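Local coordinates for AlgX/AlgJ SGNH hydrolase-like domain-containing protein (Eubacterium siraeum, PDB 4NZK) that is of unknown function but belongs to the DHHW family of the SGNH hydrolase clan and may be a hydrolase, at residues 232-235 with 239-242. Numbering follows the deposited sequence.
Sequences TYYT and KADE
A single antiparallel bridge pairs Tyr234, on edge strand 229-234 of the mixed sheet, with Ala240 in the loop that turns back alongside it. Two backbone bonds flank these residues, making Tyr234 and Ala240 a non-hydrogen-bonded pair, their CA atoms 4.4 Å apart. Thr235 N donates to Lys239 O at 2.8 Å, and Asp241 N to Tyr233 O at 3.0 Å; both are nearly straight, 168° at the hydrogen. A third bond closes the turn: Lys239 N reaches Thr235 OG1 at 3.1 Å. Chi1 of 61° sets that hydroxyl between the backbone N and carbonyl carbon of Thr235, where it also bonds Asp237 OD1. A valine in its place lacks OG1, which would probably cost Lys239 N its acceptor and Asp237 a partner. The Tyr234 ring, stacked with Phe238, has Lys239 N in plane at its edge and Ala240 N placed obliquely, 3.5 Å from CD2. On Asp241, CG anti to N (chi1 -172°) brings OD2 within 2.8 Å of a water that also donates to Tyr234 O, while OD1 accepts from Gln243 N. With side-chain contacts few, the geometry implies that two backbone hydrogen bonds, backed by one hydroxyl and a water bridge, hold the loop to the sheet edge.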
loop_
_atom_site.group_PDB
_atom_site.type_symbol
_atom_site.label_atom_id
_atom_site.label_comp_id
_atom_site.label_asym_id
_atom_site.label_seq_id
_atom_site.Cartn_x
_atom_site.Cartn_y
_atom_site.Cartn_z
ATOM N N THR A 232 -12.765 8.989 -11.392
ATOM C CA THR A 232 -12.327 9.911 -12.450
ATOM C C THR A 232 -10.803 9.935 -12.411
ATOM O O THR A 232 -10.187 10.117 -11.336
ATOM C CB THR A 232 -12.934 11.303 -12.261
ATOM O OG1 THR A 232 -14.370 11.175 -12.243
ATOM C CG2 THR A 232 -12.517 12.246 -13.395
ATOM N N TYR A 233 -10.199 9.749 -13.581
ATOM C CA TYR A 233 -8.758 9.706 -13.728
ATOM C C TYR A 233 -8.185 11.070 -14.146
ATOM O O TYR A 233 -8.697 11.728 -15.055
ATOM C CB TYR A 233 -8.370 8.610 -14.713
ATOM C CG TYR A 233 -8.544 7.229 -14.140
ATOM C CD1 TYR A 233 -9.771 6.588 -14.171
ATOM C CD2 TYR A 233 -7.466 6.532 -13.599
ATOM C CE1 TYR A 233 -9.936 5.331 -13.609
ATOM C CE2 TYR A 233 -7.611 5.282 -13.069
ATOM C CZ TYR A 233 -8.848 4.674 -13.070
ATOM O OH TYR A 233 -8.993 3.426 -12.523
ATOM N N TYR A 234 -7.144 11.477 -13.428
ATOM C CA TYR A 234 -6.489 12.760 -13.603
ATOM C C TYR A 234 -4.990 12.583 -13.819
ATOM O O TYR A 234 -4.401 11.550 -13.461
ATOM C CB TYR A 234 -6.702 13.628 -12.364
ATOM C CG TYR A 234 -8.110 14.096 -12.113
ATOM C CD1 TYR A 234 -9.029 13.277 -11.464
ATOM C CD2 TYR A 234 -8.511 15.383 -12.456
ATOM C CE1 TYR A 234 -10.319 13.704 -11.223
ATOM C CE2 TYR A 234 -9.802 15.819 -12.204
ATOM C CZ TYR A 234 -10.695 14.975 -11.592
ATOM O OH TYR A 234 -11.977 15.394 -11.326
ATOM N N THR A 235 -4.382 13.603 -14.406
ATOM C CA THR A 235 -2.957 13.648 -14.526
ATOM C C THR A 235 -2.380 13.981 -13.148
ATOM O O THR A 235 -3.109 14.309 -12.216
ATOM C CB THR A 235 -2.523 14.770 -15.475
ATOM O OG1 THR A 235 -2.978 16.031 -14.950
ATOM C CG2 THR A 235 -3.113 14.560 -16.797
ATOM N N LYS A 239 -5.399 17.433 -13.673
ATOM C CA LYS A 239 -6.202 17.835 -14.816
ATOM C C LYS A 239 -6.858 16.554 -15.319
ATOM O O LYS A 239 -6.221 15.502 -15.373
ATOM C CB LYS A 239 -5.343 18.476 -15.910
ATOM C CG LYS A 239 -4.441 19.621 -15.454
ATOM C CD LYS A 239 -5.186 20.758 -14.759
ATOM C CE LYS A 239 -4.205 21.877 -14.420
ATOM N NZ LYS A 239 -4.792 22.907 -13.535
ATOM N N ALA A 240 -8.142 16.639 -15.662
ATOM C CA ALA A 240 -8.865 15.460 -16.138
ATOM C C ALA A 240 -8.131 14.887 -17.344
ATOM O O ALA A 240 -7.713 15.641 -18.240
ATOM C CB ALA A 240 -10.300 15.814 -16.505
ATOM N N ASP A 241 -7.923 13.581 -17.317
ATOM C CA ASP A 241 -7.182 12.886 -18.348
ATOM C C ASP A 241 -8.156 12.499 -19.450
ATOM O O ASP A 241 -8.969 11.609 -19.292
ATOM C CB ASP A 241 -6.456 11.673 -17.785
ATOM C CG ASP A 241 -5.515 11.033 -18.779
ATOM O OD1 ASP A 241 -5.655 11.288 -20.001
ATOM O OD2 ASP A 241 -4.639 10.252 -18.344
ATOM N N GLU A 242 -8.049 13.213 -20.564
ATOM C CA GLU A 242 -8.960 13.068 -21.701
ATOM C C GLU A 242 -8.964 11.681 -22.340
ATOM O O GLU A 242 -9.959 11.292 -22.953
ATOM C CB GLU A 242 -8.679 14.166 -22.740
ATOM C CG GLU A 242 -9.247 15.520 -22.344
HETATM O O HOH W 1 -10.491 11.208 -17.087
HETATM O O HOH W 2 -4.610 9.615 -15.647
#